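Local coordinates for protein peroxiredoxin (Akkermansia muciniphila, PDB 6KHX) that probably reduces hydrogen peroxide and organic hydroperoxides through reactive cysteines, as a typical 2-Cys peroxiredoxin of the thioredoxin-like clan, at residues Ala15-Gly19 against Thr20-Asp24; Asp44-Phe47 against Val48-Thr51; Ile109-Tyr113 against Gly114-Gly118. All blocks are in the same frame, centred on the assembly; numbering follows the deposited sequence.

Contact 1. Residues Ala15-Gly19 against Thr20-Asp24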
ATOM      1  N   ALA B  15      10.835  27.206  32.479  1.00 37.41           N
ATOM      2  CA  ALA B  15      12.166  27.080  33.050  1.00 36.03           C
ATOM      3  C   ALA B  15      12.200  27.800  34.385  1.00 39.46           C
ATOM      4  O   ALA B  15      11.292  28.558  34.731  1.00 43.40           O
ATOM      5  CB  ALA B  15      13.240  27.635  32.110  1.00 29.83           C
ATOM      6  N   VAL B  16      13.249  27.529  35.150  1.00 36.72           N
ATOM      7  CA  VAL B  16      13.583  28.297  36.340  1.00 35.77           C
ATOM      8  C   VAL B  16      14.809  29.121  36.007  1.00 39.31           C
ATOM      9  O   VAL B  16      15.883  28.572  35.735  1.00 42.38           O
ATOM     10  CB  VAL B  16      13.814  27.407  37.567  1.00 40.71           C
ATOM     11  CG1 VAL B  16      13.815  28.247  38.826  1.00 44.38           C
ATOM     12  CG2 VAL B  16      12.684  26.416  37.677  1.00 36.84           C
ATOM     13  N   VAL B  17      14.629  30.437  35.976  1.00 42.64           N
ATOM     14  CA  VAL B  17      15.704  31.391  35.754  1.00 44.14           C
ATOM     15  C   VAL B  17      15.807  32.249  37.004  1.00 48.66           C
ATOM     16  O   VAL B  17      14.804  32.821  37.453  1.00 44.14           O
ATOM     17  CB  VAL B  17      15.458  32.255  34.501  1.00 43.01           C
ATOM     18  CG1 VAL B  17      16.637  33.176  34.256  1.00 41.52           C
ATOM     19  CG2 VAL B  17      15.220  31.375  33.283  1.00 38.16           C
ATOM     20  N   ASN B  18      17.009  32.310  37.577  1.00 48.96           N
ATOM     21  CA  ASN B  18      17.253  33.034  38.823  1.00 46.11           C
ATOM     22  C   ASN B  18      16.242  32.634  39.896  1.00 49.24           C
ATOM     23  O   ASN B  18      15.701  33.472  40.621  1.00 54.42           O
ATOM     24  CB  ASN B  18      17.242  34.547  38.584  1.00 50.49           C
ATOM     25  CG  ASN B  18      17.972  35.319  39.672  1.00 55.92           C
ATOM     26  OD1 ASN B  18      18.867  34.792  40.337  1.00 54.41           O
ATOM     27  ND2 ASN B  18      17.603  36.583  39.842  1.00 60.93           N
ATOM     28  N   GLY B  19      15.964  31.333  39.984  1.00 50.11           N
ATOM     29  CA  GLY B  19      15.066  30.841  41.008  1.00 48.36           C
ATOM     30  C   GLY B  19      13.599  31.118  40.773  1.00 48.23           C
ATOM     31  O   GLY B  19      12.785  30.819  41.651  1.00 53.61           O
ATOM     32  N   THR B  20      13.235  31.676  39.621  1.00 46.46           N
ATOM     33  CA  THR B  20      11.859  32.046  39.318  1.00 53.21           C
ATOM     34  C   THR B  20      11.347  31.249  38.120  1.00 47.02           C
ATOM     35  O   THR B  20      12.058  31.084  37.123  1.00 38.03           O
ATOM     36  CB  THR B  20      11.761  33.554  39.022  1.00 48.81           C
ATOM     37  OG1 THR B  20      12.151  34.300  40.182  1.00 51.13           O
ATOM     38  CG2 THR B  20      10.351  33.941  38.625  1.00 46.17           C
ATOM     39  N   ILE B  21      10.115  30.743  38.230  1.00 42.78           N
ATOM     40  CA  ILE B  21       9.489  30.035  37.119  1.00 42.61           C
ATOM     41  C   ILE B  21       9.082  31.036  36.047  1.00 41.62           C
ATOM     42  O   ILE B  21       8.392  32.025  36.327  1.00 44.51           O
ATOM     43  CB  ILE B  21       8.284  29.218  37.608  1.00 37.16           C
ATOM     44  CG1 ILE B  21       8.740  28.119  38.571  1.00 41.85           C
ATOM     45  CG2 ILE B  21       7.518  28.636  36.439  1.00 37.91           C
ATOM     46  CD1 ILE B  21       7.605  27.312  39.165  1.00 37.31           C
ATOM     47  N   VAL B  22       9.533  30.803  34.819  1.00 34.28           N
ATOM     48  CA  VAL B  22       9.208  31.669  33.690  1.00 41.66           C
ATOM     49  C   VAL B  22       8.770  30.807  32.512  1.00 40.77           C
ATOM     50  O   VAL B  22       9.271  29.682  32.340  1.00 39.88           O
ATOM     51  CB  VAL B  22      10.392  32.574  33.314  1.00 40.12           C
ATOM     52  CG1 VAL B  22      10.786  33.443  34.497  1.00 39.55           C
ATOM     53  CG2 VAL B  22      11.578  31.741  32.842  1.00 36.12           C
ATOM     54  N   PRO B  23       7.845  31.281  31.684  1.00 33.36           N
ATOM     55  CA  PRO B  23       7.394  30.470  30.550  1.00 38.19           C
ATOM     56  C   PRO B  23       8.133  30.809  29.270  1.00 42.05           C
ATOM     57  O   PRO B  23       8.818  31.833  29.191  1.00 42.11           O
ATOM     58  CB  PRO B  23       5.911  30.832  30.446  1.00 37.08           C
ATOM     59  CG  PRO B  23       5.890  32.276  30.851  1.00 40.20           C
ATOM     60  CD  PRO B  23       6.987  32.460  31.885  1.00 32.42           C
ATOM     61  N   ASP B  24       7.978  29.949  28.261  1.00 36.35           N
ATOM     62  CA  ASP B  24       8.434  30.233  26.902  1.00 38.96           C
ATOM     63  C   ASP B  24       9.943  30.478  26.843  1.00 35.47           C
ATOM     64  O   ASP B  24      10.421  31.364  26.128  1.00 27.70           O
ATOM     65  CB  ASP B  24       7.657  31.414  26.316  1.00 40.61           C
ATOM     66  CG  ASP B  24       6.152  31.236  26.452  1.00 45.42           C
ATOM     67  OD1 ASP B  24       5.654  30.125  26.170  1.00 42.57           O
ATOM     68  OD2 ASP B  24       5.468  32.199  26.854  1.00 48.14           O
TER
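A15 and V22 form an antiparallel hydrogen-bonded pair, joined by two backbone bonds. A15 N donates to V22 O at 2.9 Å. V22 N donates back to A15 O, also at 2.9 Å and almost straight, with an N-H...O angle of 168°. V17 and T20 make the second such pair. V17 N donates to T20 O at 2.9 Å. In the return bond, which closes the turn, T20 N sits above the plane of the V17 carbonyl. Between these pairs, V16 and I21 are a non-hydrogen-bonded pair, and CA-H...O contacts fill in. I21 CA lies 3.3 Å from A15 O, and V16 CA approaches T20 O in the same way.

This is a two-residue beta hairpin closed by a type I' turn from V17 to T20. N18 and G19 occupy the corner, and both have positive phi. Strand 20-22 is the outermost strand at one end of the central sheet of the chain. Strand 13-17 has a further neighbour, because V16 shares backbone bonds with I101.

The apolar contacts divide between the two faces. A15, V17, T20 and V22 share one face. There V17 CG2 meets V22 CG2 at 3.7 Å, and the two side chains cross at about a right angle. The chi1 of V22, -59°, sets CG2 between its backbone N and carbonyl carbon, where it reaches V17. V16 and I21 lie on the other face. V16 CG2 is 4.4 Å from I21 CG1, while V16 CG1 leans over the backbone N of T20. Helix 78-85 packs on this pair through H81 and W82, and H198 of the second subunit touches I21.

Contact 2. Residues Asp44-Phe47 against Val48-Thr51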
ATOM      1  N   ASP B  44      15.750  15.420  39.014  1.00 34.42           N
ATOM      2  CA  ASP B  44      15.872  16.301  40.169  1.00 34.23           C
ATOM      3  C   ASP B  44      15.907  15.481  41.456  1.00 35.64           C
ATOM      4  O   ASP B  44      15.343  14.387  41.533  1.00 32.55           O
ATOM      5  CB  ASP B  44      14.701  17.293  40.230  1.00 40.98           C
ATOM      6  CG  ASP B  44      14.805  18.412  39.204  1.00 36.82           C
ATOM      7  OD1 ASP B  44      15.798  18.462  38.452  1.00 33.43           O
ATOM      8  OD2 ASP B  44      13.888  19.258  39.166  1.00 36.35           O
ATOM      9  N   PHE B  45      16.572  16.034  42.475  1.00 35.61           N
ATOM     10  CA  PHE B  45      16.670  15.436  43.814  1.00 37.93           C
ATOM     11  C   PHE B  45      17.430  14.114  43.808  1.00 33.37           C
ATOM     12  O   PHE B  45      17.123  13.213  44.588  1.00 37.54           O
ATOM     13  CB  PHE B  45      15.297  15.240  44.467  1.00 36.43           C
ATOM     14  CG  PHE B  45      14.516  16.503  44.615  1.00 40.30           C
ATOM     15  CD1 PHE B  45      14.807  17.394  45.631  1.00 37.82           C
ATOM     16  CD2 PHE B  45      13.482  16.798  43.744  1.00 38.76           C
ATOM     17  CE1 PHE B  45      14.083  18.565  45.773  1.00 44.76           C
ATOM     18  CE2 PHE B  45      12.754  17.966  43.882  1.00 39.44           C
ATOM     19  CZ  PHE B  45      13.055  18.850  44.898  1.00 43.64           C
ATOM     20  N   THR B  46      18.409  13.965  42.921  1.00 38.16           N
ATOM     21  CA  THR B  46      19.245  12.770  42.968  1.00 41.40           C
ATOM     22  C   THR B  46      20.654  13.146  43.419  1.00 40.41           C
ATOM     23  O   THR B  46      20.811  13.968  44.327  1.00 42.72           O
ATOM     24  CB  THR B  46      19.251  12.027  41.621  1.00 43.02           C
ATOM     25  OG1 THR B  46      19.472  12.943  40.541  1.00 46.47           O
ATOM     26  CG2 THR B  46      17.927  11.314  41.408  1.00 37.79           C
ATOM     27  N   PHE B  47      21.681  12.549  42.807  1.00 44.82           N
ATOM     28  CA  PHE B  47      23.012  12.496  43.413  1.00 42.59           C
ATOM     29  C   PHE B  47      24.061  13.237  42.591  1.00 42.24           C
ATOM     30  O   PHE B  47      24.559  14.271  43.044  1.00 43.79           O
ATOM     31  CB  PHE B  47      23.382  11.028  43.624  1.00 42.54           C
ATOM     32  CG  PHE B  47      22.225  10.182  44.091  1.00 45.09           C
ATOM     33  CD1 PHE B  47      21.435  10.584  45.161  1.00 40.19           C
ATOM     34  CD2 PHE B  47      21.904   9.001  43.434  1.00 41.15           C
ATOM     35  CE1 PHE B  47      20.357   9.813  45.571  1.00 43.05           C
ATOM     36  CE2 PHE B  47      20.832   8.223  43.845  1.00 36.41           C
ATOM     37  CZ  PHE B  47      20.057   8.627  44.914  1.00 33.96           C
ATOM     38  N   VAL B  48      24.432  12.738  41.407  1.00 41.23           N
ATOM     39  CA  VAL B  48      25.428  13.425  40.583  1.00 42.00           C
ATOM     40  C   VAL B  48      24.854  14.714  40.012  1.00 43.87           C
ATOM     41  O   VAL B  48      25.562  15.725  39.867  1.00 44.16           O
ATOM     42  CB  VAL B  48      25.924  12.496  39.460  1.00 38.92           C
ATOM     43  CG1 VAL B  48      26.948  13.214  38.582  1.00 42.18           C
ATOM     44  CG2 VAL B  48      26.522  11.241  40.038  1.00 40.93           C
ATOM     45  N   CYS B  49      23.567  14.698  39.684  1.00 41.75           N
ATOM     46  CA  CYS B  49      22.944  15.842  39.028  1.00 39.95           C
ATOM     47  C   CYS B  49      23.103  17.130  39.829  1.00 45.59           C
ATOM     48  O   CYS B  49      23.485  18.155  39.231  1.00 44.81           O
ATOM     49  CB  CYS B  49      21.476  15.499  38.744  1.00 40.46           C
ATOM     50  SG  CYS B  49      21.221  13.777  38.107  1.00 55.69           S
ATOM     51  N   PRO B  50      22.848  17.167  41.150  1.00 44.52           N
ATOM     52  CA  PRO B  50      23.098  18.417  41.889  1.00 42.49           C
ATOM     53  C   PRO B  50      24.558  18.842  41.884  1.00 44.20           C
ATOM     54  O   PRO B  50      24.833  20.045  41.859  1.00 42.26           O
ATOM     55  CB  PRO B  50      22.597  18.101  43.308  1.00 43.03           C
ATOM     56  CG  PRO B  50      22.589  16.628  43.397  1.00 42.62           C
ATOM     57  CD  PRO B  50      22.233  16.150  42.024  1.00 41.89           C
ATOM     58  N   THR B  51      25.508  17.904  41.921  1.00 40.25           N
ATOM     59  CA  THR B  51      26.908  18.315  41.883  1.00 44.83           C
ATOM     60  C   THR B  51      27.251  18.967  40.552  1.00 44.85           C
ATOM     61  O   THR B  51      27.961  19.979  40.516  1.00 46.49           O
ATOM     62  CB  THR B  51      27.828  17.130  42.168  1.00 45.33           C
ATOM     63  OG1 THR B  51      27.987  16.326  40.994  1.00 39.13           O
ATOM     64  CG2 THR B  51      27.234  16.303  43.268  1.00 47.62           C
TER
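T46 has chi1 47°, which sets OG1 between its backbone N and carbonyl carbon; C49 has chi1 -42°, which swings SG anti to its own carbonyl carbon. These two turns bring T46 OG1 and C49 SG to 3.1 Å from each other. P42, T46 and C49 match the PxxxTxxC active-site motif of peroxiredoxins, which runs from the loop into the first turn of helix 48-58, so C49 is probably the peroxidatic cysteine. T46 OG1 is hydrogen-bonded to K43 O, which is consistent with the hydroxyl being held in this rotation.

The ring of P50 turns its CG and CD toward the carbonyl oxygens just before the helix. Its CG lies 3.1 Å from F47 O and 3.3 Å from T46 O. The ring also meets W84 and I94 of its own chain, while in the third subunit V201 packs on P50, S197 on F47 and C183 on V48, and L185 N is hydrogen-bonded to T51 OG1. With an alanine here CG and CD are gone, and a gap would probably open between these two carbonyl oxygens and W84.

The F47 ring bends back over its neighbour in sequence. T46 CB stands over the centre of one ring face, 4.2 Å above the plane.

T51 closes the first turn with both branches of its side chain. T51 CG2 adds a contact to F47 O at 3.4 Å. T51 OG1 donates to V48 O, 2.7 Å away, on a lone pair in the carbonyl plane.

Contact 3. Residues Ile109-Tyr113 against Gly114-Gly118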
ATOM      1  N   ILE B 109      12.247  17.658  24.044  1.00 24.83           N
ATOM      2  CA  ILE B 109      13.582  18.226  23.878  1.00 25.26           C
ATOM      3  C   ILE B 109      14.633  17.128  23.969  1.00 27.61           C
ATOM      4  O   ILE B 109      15.539  17.031  23.129  1.00 28.58           O
ATOM      5  CB  ILE B 109      13.838  19.326  24.923  1.00 25.37           C
ATOM      6  CG1 ILE B 109      12.713  20.353  24.916  1.00 26.73           C
ATOM      7  CG2 ILE B 109      15.156  20.019  24.636  1.00 24.08           C
ATOM      8  CD1 ILE B 109      12.838  21.371  26.030  1.00 24.39           C
ATOM      9  N   SER B 110      14.526  16.286  24.998  1.00 25.55           N
ATOM     10  CA  SER B 110      15.461  15.181  25.158  1.00 26.16           C
ATOM     11  C   SER B 110      15.408  14.249  23.956  1.00 25.17           C
ATOM     12  O   SER B 110      16.441  13.722  23.526  1.00 29.21           O
ATOM     13  CB  SER B 110      15.151  14.422  26.450  1.00 28.82           C
ATOM     14  OG  SER B 110      15.157  15.298  27.567  1.00 27.33           O
ATOM     15  N   ALA B 111      14.211  14.027  23.405  1.00 25.71           N
ATOM     16  CA  ALA B 111      14.085  13.221  22.196  1.00 25.90           C
ATOM     17  C   ALA B 111      14.781  13.891  21.018  1.00 25.79           C
ATOM     18  O   ALA B 111      15.550  13.255  20.292  1.00 24.46           O
ATOM     19  CB  ALA B 111      12.613  12.967  21.880  1.00 19.83           C
ATOM     20  N   ASP B 112      14.530  15.188  20.824  1.00 27.88           N
ATOM     21  CA  ASP B 112      15.100  15.902  19.685  1.00 30.49           C
ATOM     22  C   ASP B 112      16.619  15.964  19.750  1.00 29.77           C
ATOM     23  O   ASP B 112      17.285  15.952  18.709  1.00 27.70           O
ATOM     24  CB  ASP B 112      14.514  17.312  19.616  1.00 27.91           C
ATOM     25  CG  ASP B 112      13.072  17.316  19.155  1.00 30.39           C
ATOM     26  OD1 ASP B 112      12.594  16.244  18.728  1.00 34.78           O
ATOM     27  OD2 ASP B 112      12.409  18.375  19.249  1.00 30.41           O
ATOM     28  N   TYR B 113      17.185  16.009  20.954  1.00 27.50           N
ATOM     29  CA  TYR B 113      18.629  16.067  21.103  1.00 25.67           C
ATOM     30  C   TYR B 113      19.280  14.692  21.216  1.00 27.84           C
ATOM     31  O   TYR B 113      20.508  14.611  21.347  1.00 27.68           O
ATOM     32  CB  TYR B 113      18.984  16.935  22.313  1.00 26.07           C
ATOM     33  CG  TYR B 113      18.894  18.414  22.016  1.00 27.36           C
ATOM     34  CD1 TYR B 113      17.664  19.064  21.973  1.00 24.16           C
ATOM     35  CD2 TYR B 113      20.037  19.157  21.749  1.00 26.51           C
ATOM     36  CE1 TYR B 113      17.578  20.418  21.687  1.00 23.63           C
ATOM     37  CE2 TYR B 113      19.962  20.507  21.464  1.00 26.58           C
ATOM     38  CZ  TYR B 113      18.732  21.135  21.433  1.00 28.96           C
ATOM     39  OH  TYR B 113      18.668  22.485  21.150  1.00 27.62           O
ATOM     40  N   GLY B 114      18.498  13.615  21.153  1.00 25.50           N
ATOM     41  CA  GLY B 114      19.058  12.274  21.153  1.00 26.95           C
ATOM     42  C   GLY B 114      19.641  11.825  22.478  1.00 34.53           C
ATOM     43  O   GLY B 114      20.557  10.996  22.495  1.00 28.89           O
ATOM     44  N   VAL B 115      19.124  12.341  23.595  1.00 24.93           N
ATOM     45  CA  VAL B 115      19.617  12.005  24.922  1.00 26.47           C
ATOM     46  C   VAL B 115      18.581  11.287  25.770  1.00 30.29           C
ATOM     47  O   VAL B 115      18.858  10.984  26.936  1.00 30.24           O
ATOM     48  CB  VAL B 115      20.119  13.261  25.663  1.00 28.26           C
ATOM     49  CG1 VAL B 115      21.231  13.937  24.877  1.00 28.50           C
ATOM     50  CG2 VAL B 115      18.959  14.213  25.914  1.00 23.77           C
ATOM     51  N   LEU B 116      17.399  11.007  25.231  1.00 32.23           N
ATOM     52  CA  LEU B 116      16.345  10.370  26.010  1.00 28.35           C
ATOM     53  C   LEU B 116      16.641   8.884  26.147  1.00 29.90           C
ATOM     54  O   LEU B 116      16.835   8.193  25.143  1.00 29.49           O
ATOM     55  CB  LEU B 116      14.989  10.586  25.351  1.00 28.74           C
ATOM     56  CG  LEU B 116      13.795  10.213  26.219  1.00 28.46           C
ATOM     57  CD1 LEU B 116      13.814  11.038  27.493  1.00 31.93           C
ATOM     58  CD2 LEU B 116      12.523  10.454  25.445  1.00 26.20           C
ATOM     59  N   ALA B 117      16.699   8.399  27.387  1.00 29.08           N
ATOM     60  CA  ALA B 117      16.894   6.982  27.647  1.00 28.75           C
ATOM     61  C   ALA B 117      15.593   6.209  27.430  1.00 32.70           C
ATOM     62  O   ALA B 117      14.534   6.779  27.148  1.00 34.69           O
ATOM     63  CB  ALA B 117      17.421   6.770  29.062  1.00 31.74           C
ATOM     64  N   GLY B 118      15.670   4.892  27.589  1.00 35.08           N
ATOM     65  CA  GLY B 118      14.517   4.027  27.484  1.00 34.63           C
ATOM     66  C   GLY B 118      14.271   3.502  26.082  1.00 43.11           C
ATOM     67  O   GLY B 118      14.847   3.951  25.089  1.00 51.10           O
TER
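S110 presents its CB to two side chains of the following loop: L116 CD1 at 3.8 Å and V115 CG2 at 3.9 Å. The chain folds back here because helix 108-112 ends in a Schellman motif. V115 N donates to S110 O at 3.0 Å with an N-H...O angle of 160°. Inside this bond, G114 N donates to A111 O at 3.1 Å. L116 N adds a weak bond to S110 O, so that oxygen serves two successive backbone donors.

G114 makes the reversal with phi 71°, a conformation that glycine adopts readily because it has no side chain.

L116 has its CG anti to the backbone N, chi1 -168°. Its side chain then runs back along the helix end. L116 CD1 goes to S110, and L116 CD2 comes to 4.4 Å from the methyl CB of A111. The side chain of A111 is also about 5 Å from a bound calcium ion.

The helix end is packed against strand 35-40, with F40 touching I109, S110, Y113 and V115. S110 OG is hydrogen-bonded to D104 OD2, and Y113 OH to P9 O. Past the turn, the loop joins the backbone of Y137 through V115 and that of I135 through A117.

Y113 leads its ring away from the loop. Its backbone stays in the helix, where Y113 N donates to I109 O at 2.9 Å. The same I109 O sits at the edge of the Y113 ring, in the ring plane.

The three contacts follow one another along the chain and do not touch. Contact 2 is the most buried and holds the presumed active-site cysteine. Contacts 1 and 3 are partly buried. Contact 1 joins two strands at one end of the sheet by regular backbone pairing. Contact 3 ends a helix, and its bonds converge on carbonyls of the last turn. Contact 2 opens a helix and relies on side chains instead: a hydroxyl, a thiol and a proline ring. Helix 78-85 connects two of them, since H81 touches V16 in contact 1 and bonds D44 in contact 2. Strand 35-40 backs contact 3 and leads toward contact 2.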